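Long-range contacts in endo-1,4-b-d-mannanase (Trichoderma reesei, PDB 1QNR), which hydrolyses internal beta-1,4-mannosidic links of mannan chains, probably by the retaining double-displacement mechanism of family 5 glycoside hydrolases: residues 3-7 / 196-200; 104-110 / 159-165; 7-12 / 269-273; 184-189 / 232-236. All coordinates share one frame; numbering follows the deposited sequence. Where two conformers were deposited one is given.

Contact 1: residues 3-7 / 196-200; sequences SFVTI and SNHLV. With NAG (2-acetamido-2-deoxy-beta-D-glucopyranose), chain G.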
loop_
_atom_site.group_PDB
_atom_site.type_symbol
_atom_site.label_atom_id
_atom_site.label_comp_id
_atom_site.label_asym_id
_atom_site.label_seq_id
_atom_site.Cartn_x
_atom_site.Cartn_y
_atom_site.Cartn_z
ATOM N N SER A 3 16.912 -8.495 8.741
ATOM C CA SER A 3 17.762 -8.299 7.530
ATOM C C SER A 3 16.971 -7.513 6.487
ATOM O O SER A 3 15.778 -7.394 6.798
ATOM C CB SER A 3 18.185 -9.648 6.918
ATOM O OG SER A 3 17.080 -10.514 6.806
ATOM N N PHE A 4 17.495 -7.186 5.281
ATOM C CA PHE A 4 16.585 -6.471 4.362
ATOM C C PHE A 4 15.630 -7.506 3.736
ATOM O O PHE A 4 16.022 -8.687 3.459
ATOM C CB PHE A 4 17.365 -5.770 3.213
ATOM C CG PHE A 4 18.210 -4.604 3.629
ATOM C CD1 PHE A 4 17.660 -3.479 4.232
ATOM C CD2 PHE A 4 19.621 -4.688 3.558
ATOM C CE1 PHE A 4 18.469 -2.437 4.661
ATOM C CE2 PHE A 4 20.415 -3.599 3.939
ATOM C CZ PHE A 4 19.862 -2.470 4.470
ATOM N N VAL A 5 14.380 -7.122 3.447
ATOM C CA VAL A 5 13.411 -8.011 2.791
ATOM C C VAL A 5 13.778 -8.137 1.296
ATOM O O VAL A 5 14.027 -7.183 0.568
ATOM C CB VAL A 5 11.947 -7.485 2.909
ATOM C CG1 VAL A 5 10.992 -8.398 2.095
ATOM C CG2 VAL A 5 11.484 -7.381 4.354
ATOM N N THR A 6 13.909 -9.429 0.865
ATOM C CA THR A 6 14.296 -9.775 -0.518
ATOM C C THR A 6 13.316 -10.788 -1.080
ATOM O O THR A 6 12.392 -11.267 -0.407
ATOM C CB THR A 6 15.752 -10.352 -0.571
ATOM O OG1 THR A 6 15.742 -11.584 0.207
ATOM C CG2 THR A 6 16.762 -9.316 -0.095
ATOM N N ILE A 7 13.496 -11.113 -2.380
ATOM C CA ILE A 7 12.743 -12.185 -3.048
ATOM C C ILE A 7 13.655 -13.419 -3.286
ATOM O O ILE A 7 14.719 -13.217 -3.864
ATOM C CB ILE A 7 12.100 -11.608 -4.338
ATOM C CG1 ILE A 7 10.937 -10.643 -3.916
ATOM C CG2 ILE A 7 11.481 -12.707 -5.217
ATOM C CD1 ILE A 7 10.414 -9.782 -5.053
ATOM N N SER A 196 19.522 1.086 -2.849
ATOM C CA SER A 196 19.652 -0.237 -3.493
ATOM C C SER A 196 19.350 -1.428 -2.578
ATOM O O SER A 196 19.502 -2.625 -2.910
ATOM C CB SER A 196 21.081 -0.427 -4.037
ATOM O OG SER A 196 22.069 -0.355 -2.992
ATOM N N ASN A 197 18.893 -1.152 -1.317
ATOM C CA ASN A 197 18.615 -2.176 -0.373
ATOM C C ASN A 197 17.190 -2.731 -0.452
ATOM O O ASN A 197 16.969 -3.870 -0.063
ATOM C CB ASN A 197 18.799 -1.650 1.082
ATOM C CG ASN A 197 20.202 -1.138 1.346
ATOM O OD1 ASN A 197 21.178 -1.783 0.965
ATOM N ND2 ASN A 197 20.264 0.090 1.947
ATOM N N HIS A 198 16.236 -1.907 -0.916
ATOM C CA HIS A 198 14.782 -2.264 -0.773
ATOM C C HIS A 198 14.034 -2.497 -2.066
ATOM O O HIS A 198 14.385 -1.971 -3.158
ATOM C CB HIS A 198 14.063 -1.106 -0.008
ATOM C CG HIS A 198 14.528 -0.972 1.430
ATOM N ND1 HIS A 198 15.129 0.202 1.922
ATOM C CD2 HIS A 198 14.423 -1.877 2.461
ATOM C CE1 HIS A 198 15.359 -0.052 3.235
ATOM N NE2 HIS A 198 15.003 -1.305 3.579
ATOM N N LEU A 199 13.022 -3.389 -1.952
ATOM C CA LEU A 199 12.093 -3.643 -3.043
ATOM C C LEU A 199 11.215 -2.424 -3.381
ATOM O O LEU A 199 11.015 -1.533 -2.528
ATOM C CB LEU A 199 11.140 -4.779 -2.595
ATOM C CG LEU A 199 11.845 -6.111 -2.254
ATOM C CD1 LEU A 199 10.818 -7.147 -1.686
ATOM C CD2 LEU A 199 12.603 -6.695 -3.466
ATOM N N VAL A 200 10.743 -2.314 -4.629
ATOM C CA VAL A 200 9.869 -1.247 -5.111
ATOM C C VAL A 200 8.673 -1.885 -5.847
ATOM O O VAL A 200 8.789 -2.848 -6.600
ATOM C CB VAL A 200 10.620 -0.295 -6.038
ATOM C CG1 VAL A 200 9.788 0.906 -6.545
ATOM C CG2 VAL A 200 11.885 0.297 -5.356
HETATM C C1 NAG G . 23.289 2.535 3.102
HETATM C C2 NAG G . 24.737 2.160 3.378
HETATM C C3 NAG G . 25.467 2.531 2.086
HETATM C C4 NAG G . 24.840 1.818 0.865
HETATM C C5 NAG G . 23.332 2.181 0.741
HETATM C C6 NAG G . 22.638 1.419 -0.384
HETATM C C7 NAG G . 25.906 2.476 5.520
HETATM C C8 NAG G . 26.452 3.485 6.478
HETATM N N2 NAG G . 25.170 3.033 4.509
HETATM O O3 NAG G . 26.836 2.095 2.238
HETATM O O4 NAG G . 25.507 2.309 -0.353
HETATM O O5 NAG G . 22.724 1.792 1.987
HETATM O O6 NAG G . 21.294 2.005 -0.576
HETATM O O7 NAG G . 26.134 1.305 5.539
HETATM O O HOH W 1 13.017 -4.491 0.830
HETATM O O HOH W 2 15.579 -5.973 -1.462
#

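Contact 2: residues 104-110 / 159-165; sequences LKLIIPF and TAIFAWE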
loop_
_atom_site.group_PDB
_atom_site.type_symbol
_atom_site.label_atom_id
_atom_site.label_comp_id
_atom_site.label_asym_id
_atom_site.label_seq_id
_atom_site.Cartn_x
_atom_site.Cartn_y
_atom_site.Cartn_z
ATOM N N LEU A 104 8.370 -5.932 12.709
ATOM C CA LEU A 104 7.383 -5.824 11.595
ATOM C C LEU A 104 8.028 -5.113 10.383
ATOM O O LEU A 104 8.991 -4.358 10.585
ATOM C CB LEU A 104 6.172 -4.941 12.057
ATOM C CG LEU A 104 5.260 -5.614 13.105
ATOM C CD1 LEU A 104 4.257 -4.592 13.677
ATOM C CD2 LEU A 104 4.539 -6.863 12.572
ATOM N N LYS A 105 7.493 -5.369 9.189
ATOM C CA LYS A 105 8.012 -4.686 7.981
ATOM C C LYS A 105 6.898 -3.755 7.426
ATOM O O LYS A 105 5.710 -4.091 7.613
ATOM C CB LYS A 105 8.344 -5.713 6.867
ATOM C CG LYS A 105 9.330 -6.825 7.398
ATOM C CD LYS A 105 10.659 -6.265 7.879
ATOM C CE LYS A 105 11.594 -7.446 8.225
ATOM N NZ LYS A 105 12.823 -6.910 8.946
ATOM N N LEU A 106 7.280 -2.674 6.765
ATOM C CA LEU A 106 6.283 -1.703 6.290
ATOM C C LEU A 106 6.265 -1.464 4.759
ATOM O O LEU A 106 7.326 -1.361 4.111
ATOM C CB LEU A 106 6.647 -0.329 6.898
ATOM C CG LEU A 106 6.716 -0.273 8.456
ATOM C CD1 LEU A 106 7.267 1.086 8.890
ATOM C CD2 LEU A 106 5.291 -0.536 8.995
ATOM N N ILE A 107 5.035 -1.400 4.191
ATOM C CA ILE A 107 4.891 -0.954 2.775
ATOM C C ILE A 107 4.490 0.519 2.859
ATOM O O ILE A 107 3.494 0.831 3.548
ATOM C CB ILE A 107 3.889 -1.809 2.001
ATOM C CG1 ILE A 107 4.445 -3.239 1.875
ATOM C CG2 ILE A 107 3.605 -1.171 0.592
ATOM C CD1 ILE A 107 3.499 -4.264 1.181
ATOM N N ILE A 108 5.200 1.425 2.142
ATOM C CA ILE A 108 4.943 2.865 2.270
ATOM C C ILE A 108 4.785 3.563 0.914
ATOM O O ILE A 108 5.768 3.754 0.157
ATOM C CB ILE A 108 6.127 3.548 3.052
ATOM C CG1 ILE A 108 6.346 2.890 4.426
ATOM C CG2 ILE A 108 5.829 5.062 3.218
ATOM C CD1 ILE A 108 7.461 3.514 5.280
ATOM N N PRO A 109 3.538 3.929 0.547
ATOM C CA PRO A 109 3.288 4.693 -0.693
ATOM C C PRO A 109 3.531 6.187 -0.495
ATOM O O PRO A 109 3.285 6.761 0.578
ATOM C CB PRO A 109 1.765 4.409 -1.020
ATOM C CG PRO A 109 1.197 4.183 0.380
ATOM C CD PRO A 109 2.276 3.435 1.160
ATOM N N PHE A 110 3.965 6.882 -1.598
ATOM C CA PHE A 110 4.369 8.286 -1.558
ATOM C C PHE A 110 3.309 9.325 -1.899
ATOM O O PHE A 110 3.543 10.496 -1.542
ATOM C CB PHE A 110 5.592 8.534 -2.501
ATOM C CG PHE A 110 6.795 7.652 -2.252
ATOM C CD1 PHE A 110 7.475 7.716 -1.024
ATOM C CD2 PHE A 110 7.257 6.797 -3.254
ATOM C CE1 PHE A 110 8.604 6.936 -0.814
ATOM C CE2 PHE A 110 8.393 5.999 -3.013
ATOM C CZ PHE A 110 9.081 6.072 -1.805
ATOM N N THR A 159 16.139 -1.919 8.196
ATOM C CA THR A 159 15.634 -3.218 7.779
ATOM C C THR A 159 14.101 -3.354 8.001
ATOM O O THR A 159 13.558 -4.363 7.558
ATOM C CB THR A 159 16.356 -4.375 8.497
ATOM O OG1 THR A 159 16.249 -4.179 9.891
ATOM C CG2 THR A 159 17.857 -4.410 8.119
ATOM N N ALA A 160 13.437 -2.314 8.498
ATOM C CA ALA A 160 11.967 -2.420 8.659
ATOM C C ALA A 160 11.198 -2.059 7.423
ATOM O O ALA A 160 9.969 -2.189 7.495
ATOM C CB ALA A 160 11.554 -1.518 9.852
ATOM N N ILE A 161 11.763 -1.593 6.327
ATOM C CA ILE A 161 10.994 -1.323 5.098
ATOM C C ILE A 161 10.822 -2.555 4.248
ATOM O O ILE A 161 11.820 -3.188 3.815
ATOM C CB ILE A 161 11.659 -0.197 4.302
ATOM C CG1 ILE A 161 11.967 1.038 5.181
ATOM C CG2 ILE A 161 10.807 0.176 3.061
ATOM C CD1 ILE A 161 10.726 1.680 5.829
ATOM N N PHE A 162 9.569 -2.986 4.055
ATOM C CA PHE A 162 9.247 -4.110 3.145
ATOM C C PHE A 162 9.447 -3.684 1.687
ATOM O O PHE A 162 10.171 -4.310 0.889
ATOM C CB PHE A 162 7.798 -4.625 3.310
ATOM C CG PHE A 162 7.463 -5.907 2.579
ATOM C CD1 PHE A 162 7.088 -5.859 1.227
ATOM C CD2 PHE A 162 7.511 -7.159 3.188
ATOM C CE1 PHE A 162 6.706 -6.997 0.507
ATOM C CE2 PHE A 162 7.127 -8.312 2.530
ATOM C CZ PHE A 162 6.780 -8.245 1.156
ATOM N N ALA A 163 8.811 -2.562 1.325
ATOM C CA ALA A 163 8.948 -1.987 -0.035
ATOM C C ALA A 163 8.520 -0.498 -0.046
ATOM O O ALA A 163 7.566 -0.108 0.672
ATOM C CB ALA A 163 8.036 -2.745 -1.032
ATOM N N TRP A 164 9.139 0.229 -0.982
ATOM C CA TRP A 164 8.633 1.584 -1.346
ATOM C C TRP A 164 7.524 1.365 -2.398
ATOM O O TRP A 164 7.620 0.415 -3.230
ATOM C CB TRP A 164 9.761 2.402 -1.971
ATOM C CG TRP A 164 10.925 2.668 -1.034
ATOM C CD1 TRP A 164 12.209 2.275 -1.209
ATOM C CD2 TRP A 164 10.843 3.339 0.241
ATOM N NE1 TRP A 164 12.987 2.710 -0.142
ATOM C CE2 TRP A 164 12.145 3.297 0.791
ATOM C CE3 TRP A 164 9.799 3.915 0.993
ATOM C CZ2 TRP A 164 12.495 3.898 2.005
ATOM C CZ3 TRP A 164 10.113 4.456 2.256
ATOM C CH2 TRP A 164 11.448 4.407 2.737
ATOM N N GLU A 165 6.503 2.212 -2.383
ATOM C CA GLU A 165 5.358 2.065 -3.303
ATOM C C GLU A 165 5.111 3.425 -3.921
ATOM O O GLU A 165 5.023 4.490 -3.290
ATOM C CB GLU A 165 4.169 1.499 -2.504
ATOM C CG GLU A 165 2.892 1.320 -3.367
ATOM C CD GLU A 165 1.921 0.387 -2.631
ATOM O OE1 GLU A 165 1.166 0.928 -1.792
ATOM O OE2 GLU A 165 2.094 -0.858 -2.869
#

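Contact 3: residues 7-12 / 269-273; sequences ISGTQF and GKPCV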
loop_
_atom_site.group_PDB
_atom_site.type_symbol
_atom_site.label_atom_id
_atom_site.label_comp_id
_atom_site.label_asym_id
_atom_site.label_seq_id
_atom_site.Cartn_x
_atom_site.Cartn_y
_atom_site.Cartn_z
ATOM N N ILE A 7 13.496 -11.113 -2.380
ATOM C CA ILE A 7 12.743 -12.185 -3.048
ATOM C C ILE A 7 13.655 -13.419 -3.286
ATOM O O ILE A 7 14.719 -13.217 -3.864
ATOM C CB ILE A 7 12.100 -11.608 -4.338
ATOM C CG1 ILE A 7 10.937 -10.643 -3.916
ATOM C CG2 ILE A 7 11.481 -12.707 -5.217
ATOM C CD1 ILE A 7 10.414 -9.782 -5.053
ATOM N N SER A 8 13.149 -14.573 -2.962
ATOM C CA SER A 8 13.901 -15.865 -3.191
ATOM C C SER A 8 12.898 -16.666 -3.995
ATOM O O SER A 8 11.735 -16.948 -3.649
ATOM C CB SER A 8 14.181 -16.498 -1.818
ATOM O OG SER A 8 14.917 -17.718 -1.996
ATOM N N GLY A 9 13.269 -17.037 -5.280
ATOM C CA GLY A 9 12.237 -17.731 -6.117
ATOM C C GLY A 9 11.070 -16.801 -6.404
ATOM O O GLY A 9 11.394 -15.652 -6.766
ATOM N N THR A 10 9.829 -17.213 -6.232
ATOM C CA THR A 10 8.682 -16.335 -6.365
ATOM C C THR A 10 7.965 -16.176 -4.988
ATOM O O THR A 10 6.777 -15.828 -4.929
ATOM C CB THR A 10 7.630 -16.738 -7.400
ATOM O OG1 THR A 10 7.386 -18.137 -7.171
ATOM C CG2 THR A 10 8.160 -16.562 -8.844
ATOM N N GLN A 11 8.822 -16.174 -3.978
ATOM C CA GLN A 11 8.373 -15.990 -2.593
ATOM C C GLN A 11 9.177 -14.857 -1.942
ATOM O O GLN A 11 10.265 -14.499 -2.398
ATOM C CB GLN A 11 8.474 -17.253 -1.713
ATOM C CG GLN A 11 8.143 -18.560 -2.406
ATOM C CD GLN A 11 8.195 -19.795 -1.549
ATOM O OE1 GLN A 11 7.407 -19.911 -0.603
ATOM N NE2 GLN A 11 9.118 -20.681 -1.891
ATOM N N PHE A 12 8.673 -14.334 -0.807
ATOM C CA PHE A 12 9.453 -13.365 -0.052
ATOM C C PHE A 12 10.320 -13.999 1.050
ATOM O O PHE A 12 9.906 -15.011 1.644
ATOM C CB PHE A 12 8.538 -12.278 0.591
ATOM C CG PHE A 12 7.842 -11.420 -0.462
ATOM C CD1 PHE A 12 8.516 -10.371 -1.084
ATOM C CD2 PHE A 12 6.548 -11.698 -0.829
ATOM C CE1 PHE A 12 7.869 -9.586 -2.046
ATOM C CE2 PHE A 12 5.911 -10.925 -1.800
ATOM C CZ PHE A 12 6.554 -9.881 -2.455
ATOM N N GLY A 269 7.736 -13.853 -13.818
ATOM C CA GLY A 269 8.797 -14.327 -12.981
ATOM C C GLY A 269 8.873 -13.750 -11.564
ATOM O O GLY A 269 9.963 -13.841 -10.958
ATOM N N LYS A 270 7.757 -13.137 -11.099
ATOM C CA LYS A 270 7.746 -12.374 -9.826
ATOM C C LYS A 270 6.570 -12.739 -8.927
ATOM O O LYS A 270 5.568 -13.293 -9.423
ATOM C CB LYS A 270 7.527 -10.866 -10.208
ATOM C CG LYS A 270 8.671 -10.345 -11.091
ATOM C CD LYS A 270 8.384 -8.850 -11.508
ATOM C CE LYS A 270 9.455 -8.425 -12.482
ATOM N NZ LYS A 270 9.404 -7.016 -12.930
ATOM N N PRO A 271 6.647 -12.500 -7.620
ATOM C CA PRO A 271 5.478 -12.695 -6.729
ATOM C C PRO A 271 4.448 -11.590 -6.933
ATOM O O PRO A 271 4.752 -10.483 -7.407
ATOM C CB PRO A 271 6.072 -12.544 -5.300
ATOM C CG PRO A 271 7.534 -12.263 -5.486
ATOM C CD PRO A 271 7.826 -11.921 -6.915
ATOM N N CYS A 272 3.198 -11.949 -6.560
ATOM C CA CYS A 272 2.139 -10.960 -6.418
ATOM C C CYS A 272 1.773 -10.825 -4.935
ATOM O O CYS A 272 1.875 -11.762 -4.114
ATOM C CB CYS A 272 0.830 -11.520 -7.009
ATOM S SG CYS A 272 0.255 -10.866 -8.602
ATOM N N VAL A 273 1.358 -9.589 -4.523
ATOM C CA VAL A 273 0.803 -9.311 -3.182
ATOM C C VAL A 273 -0.663 -8.871 -3.354
ATOM O O VAL A 273 -0.961 -7.904 -4.095
ATOM C CB VAL A 273 1.591 -8.223 -2.406
ATOM C CG1 VAL A 273 0.936 -7.867 -1.048
ATOM C CG2 VAL A 273 3.028 -8.704 -2.143
HETATM O O HOH W 3 10.929 -13.316 -8.344
#

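Contact 4: residues 184-189 / 232-236; sequences ATSVSQ and IKSLD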
loop_
_atom_site.group_PDB
_atom_site.type_symbol
_atom_site.label_atom_id
_atom_site.label_comp_id
_atom_site.label_asym_id
_atom_site.label_seq_id
_atom_site.Cartn_x
_atom_site.Cartn_y
_atom_site.Cartn_z
ATOM N N ALA A 184 5.822 5.106 -14.290
ATOM C CA ALA A 184 6.292 4.134 -13.298
ATOM C C ALA A 184 7.699 3.640 -13.578
ATOM O O ALA A 184 8.490 3.399 -12.633
ATOM C CB ALA A 184 5.318 2.943 -13.239
ATOM N N THR A 185 8.061 3.538 -14.882
ATOM C CA THR A 185 9.430 3.150 -15.234
ATOM C C THR A 185 10.396 4.211 -14.732
ATOM O O THR A 185 11.437 3.864 -14.029
ATOM C CB THR A 185 9.515 2.994 -16.791
ATOM O OG1 THR A 185 8.702 1.918 -17.215
ATOM C CG2 THR A 185 10.960 2.725 -17.249
ATOM N N SER A 186 10.200 5.482 -15.037
ATOM C CA SER A 186 11.114 6.544 -14.611
ATOM C C SER A 186 11.168 6.730 -13.096
ATOM O O SER A 186 12.289 6.868 -12.503
ATOM C CB SER A 186 10.683 7.884 -15.263
ATOM O OG SER A 186 11.687 8.841 -14.936
ATOM N N VAL A 187 9.983 6.718 -12.413
ATOM C CA VAL A 187 10.032 6.968 -10.960
ATOM C C VAL A 187 10.651 5.768 -10.254
ATOM O O VAL A 187 11.437 5.992 -9.292
ATOM C CB VAL A 187 8.626 7.273 -10.399
ATOM C CG1 VAL A 187 8.604 7.391 -8.869
ATOM C CG2 VAL A 187 8.042 8.570 -11.006
ATOM N N SER A 188 10.364 4.533 -10.641
ATOM C CA SER A 188 10.996 3.374 -9.912
ATOM C C SER A 188 12.499 3.381 -10.153
ATOM O O SER A 188 13.235 2.997 -9.257
ATOM C CB SER A 188 10.343 2.045 -10.285
ATOM O OG SER A 188 10.409 1.743 -11.725
ATOM N N GLN A 189 12.988 3.711 -11.365
ATOM C CA GLN A 189 14.444 3.895 -11.550
ATOM C C GLN A 189 14.988 4.952 -10.618
ATOM O O GLN A 189 16.097 4.752 -10.009
ATOM C CB GLN A 189 14.788 4.294 -13.025
ATOM C CG GLN A 189 14.635 3.184 -14.036
ATOM C CD GLN A 189 14.815 3.691 -15.478
ATOM O OE1 GLN A 189 15.296 4.823 -15.698
ATOM N NE2 GLN A 189 14.478 2.839 -16.413
ATOM N N ILE A 232 7.917 -4.238 -15.912
ATOM C CA ILE A 232 8.914 -3.170 -15.730
ATOM C C ILE A 232 10.056 -3.695 -14.844
ATOM O O ILE A 232 9.796 -4.223 -13.763
ATOM C CB ILE A 232 8.227 -1.895 -15.116
ATOM C CG1 ILE A 232 7.198 -1.304 -16.121
ATOM C CG2 ILE A 232 9.277 -0.853 -14.687
ATOM C CD1 ILE A 232 6.344 -0.174 -15.528
ATOM N N LYS A 233 11.319 -3.566 -15.293
ATOM C CA LYS A 233 12.419 -4.213 -14.608
ATOM C C LYS A 233 12.684 -3.698 -13.207
ATOM O O LYS A 233 13.098 -4.488 -12.335
ATOM C CB LYS A 233 13.735 -3.993 -15.433
ATOM C CG LYS A 233 13.744 -4.412 -16.876
ATOM C CD LYS A 233 15.232 -4.487 -17.275
ATOM C CE LYS A 233 16.099 -3.267 -17.010
ATOM N NZ LYS A 233 17.324 -3.435 -17.922
ATOM N N SER A 234 12.393 -2.387 -13.000
ATOM C CA SER A 234 12.640 -1.739 -11.704
ATOM C C SER A 234 11.439 -1.857 -10.768
ATOM O O SER A 234 11.472 -1.187 -9.689
ATOM C CB SER A 234 13.087 -0.313 -11.978
ATOM O OG SER A 234 12.281 0.310 -12.979
ATOM N N LEU A 235 10.406 -2.646 -11.094
ATOM C CA LEU A 235 9.344 -3.030 -10.104
ATOM C C LEU A 235 9.625 -4.484 -9.780
ATOM O O LEU A 235 9.720 -5.377 -10.648
ATOM C CB LEU A 235 7.917 -2.824 -10.675
ATOM C CG LEU A 235 7.580 -1.375 -11.021
ATOM C CD1 LEU A 235 6.177 -1.314 -11.675
ATOM C CD2 LEU A 235 7.581 -0.423 -9.824
ATOM N N ASP A 236 9.671 -4.858 -8.491
ATOM C CA ASP A 236 10.096 -6.183 -8.060
ATOM C C ASP A 236 8.979 -7.192 -7.888
ATOM O O ASP A 236 9.175 -8.394 -7.920
ATOM C CB ASP A 236 10.918 -6.051 -6.717
ATOM C CG ASP A 236 12.150 -5.237 -6.906
ATOM O OD1 ASP A 236 13.025 -5.662 -7.713
ATOM O OD2 ASP A 236 12.289 -4.143 -6.332
HETATM O O HOH W 4 13.395 0.185 -15.560
#

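Contact 1: residues 3-7 / 196-200
F4 lays its ring flat against the amide of N197, and this stack is the tight part of the contact. Ring and amide planes are only 4° apart, F4 CZ lies 3.4 Å from N197 CG, and N197 CB sits 3.6 Å from the ring centroid, giving a CH-pi contact over the face. An asparagine suits this place because its flat amide can stack on the ring while ND2 still donates, to O5 of a protein-linked N-acetylglucosamine at 3.0 Å and also to A156 O. The neighbouring backbone atom S196 N reaches O6 of the same sugar, 3.0 Å away. H198 adds a second aromatic partner in an offset edge-to-face pair, with the edge of F4 toward the imidazole face and the planes at 89°. The imidazole is fixed by D195 at ND1 and by S158 O at NE2.

Farther along the chain the fit slackens. The two backbones, whose directions differ by 43°, share no direct hydrogen bond; water fills in. One water donates to both V5 O (2.8 Å) and N197 O (2.9 Å), while another accepts from L199 N at 3.0 Å. Beyond them, branched aliphatic groups meet more distantly, V5 CG1 with L199 CD1, and I7 CD1, 4.1 Å from L199 CD2, as L199 spreads its two methyls between both residues. Strand 6-8 belongs to an N-terminal hairpin laid against the beginning of strand 199-201, an addition closing the N-terminal end of the barrel, as seen in other TIM-barrel hydrolases.

Contact 2: residues 104-110 / 159-165
I107 and F162 lie side by side and point the same way, with I107 CG1 3.8 Å from F162 CD1. F162 can reach that place because its CG is anti to its backbone N (chi1 -171°), which swings the ring alongside the isoleucine, while K105 CB comes in at the ring edge near its plane. P109 and E165 repeat the side-by-side pattern: the extended acid runs along the proline until OE1 is 3.6 Å from P109 CB. R54 is the salt-bridge partner of OE1, which suits a buried acid.

I108 and W164 occupy the other face of the strands, again pointing together, and the side chains of I108 and I161 cross at about a right angle, with CD1 of one 3.8 Å from CD1 of the other. F110 brings CZ to within 3.6 Å of W164 CE3; their planes differ by 25°, but the rings are slid apart and barely overlap. Helix 138-155 packs on both aromatics. K105, bent at chi2, curls back so that NZ gives a hydrogen bond to T159 O at 3.0 Å, from above the carbonyl plane; D15 supplies its salt bridge.

The backbones pair in parallel from L106 to P109, interrupted by a beta bulge. There L106 O receives F162 N at 2.8 Å and, weakly, A163 N at 3.4 Å, and the register slips by one residue. Strands 105-109 and 161-165, with helix 138-155 in the connection between them, form a beta-alpha-beta crossover, the repeating element of the TIM barrel.

Contact 3: residues 7-12 / 269-273
P271 CG lies over one face of the F12 ring, and V273 CG2 approaches the ring obliquely; F12 CE2 is 3.9 Å from P271 CB and 3.7 Å from V273 CG2. F162 and F237 add further aromatic contacts, the latter edge-to-face. P271 is itself held from more than one direction. I7 brings its CD1 to 3.8 Å from P271 CG, and T10 O lies 3.4 Å from P271 CB. A proline suits the place because its compact ring fills the angle between isoleucine and phenylalanine.

Both segments turn at glycines with positive phi. G9 and T10 form the two-residue turn of the hairpin, with S8 and Q11 bonded to each other through their backbones, and G269 ends helix 253-267 in a Schellman motif. A single water ties the two turns, donating to G9 O at 2.9 Å and to G269 O at 2.8 Å. T10 places CG2 anti to its carbonyl carbon (OG1 at chi1 47°), which turns the methyl to G269 O. The neighbouring C272 is joined to C265 by a disulfide, binding strand 272-277 to the preceding helix. With no direct hydrogen bond between them, the segments meet mainly through apolar fit around P271, with a water bridge between the turns.

Contact 4: residues 184-189 / 232-236
S188 and S234 bring their hydroxyls together, OG to OG at 2.7 Å, at the centre of a short polar chain. S188 OG donates to A184 O over 2.7 Å, approaching from 21° off the carbonyl plane. Its chi1 of 59° sets the hydroxyl between backbone N and carbonyl carbon, where it can fold back on the helix; A184 O thus takes both the N-H and the hydroxyl of S188. A water continues the chain, 2.8 Å from S234 OG and accepting from Q189 NE2 at 3.0 Å. Small serines suit a spot where helix and loop come close, and the longer, exposed glutamine reaches the water from the outer side.

The helix is 178-194, one of those packed outside the TIM barrel, and the loop is a type I turn, I232 to L235, leading from helix 226-230 toward strand 238-242. K192 forms a salt bridge with D236 just beyond the turn.

Apolar contacts flank the serines. I232 CD1 lies 4.0 Å from A184 CB and 3.6 Å from T185 OG1, whose hydroxyl bonds to V181 O within the helix, so that the isoleucine packs against a polar atom already paired. L235 CD2 comes 3.7 Å from S188 CB. Close by is S234 O, 3.5 Å from S188 CB and buried by this contact without a hydrogen-bonding partner.

How the contacts relate
Contact 2 is the buried one, at the barrel wall, and it alone joins two strands by a ladder of backbone hydrogen bonds. Contacts 1, 3 and 4 are partly buried and farther from the centre; water bridges backbone atoms in contacts 1 and 3 and side chains in contact 4. Contacts 1 and 3 share I7 and the N-terminal hairpin; the first relies on aromatic and amide stacking beside a sugar, the third on proline and aliphatic packing. Contact 4 is the one built round serine hydroxyls. Neighbouring bonds connect them: L199 O with W164 N links contacts 1 and 2, V200 O with D236 N links 1 and 4, and K270 NZ with L235 O links 3 and 4.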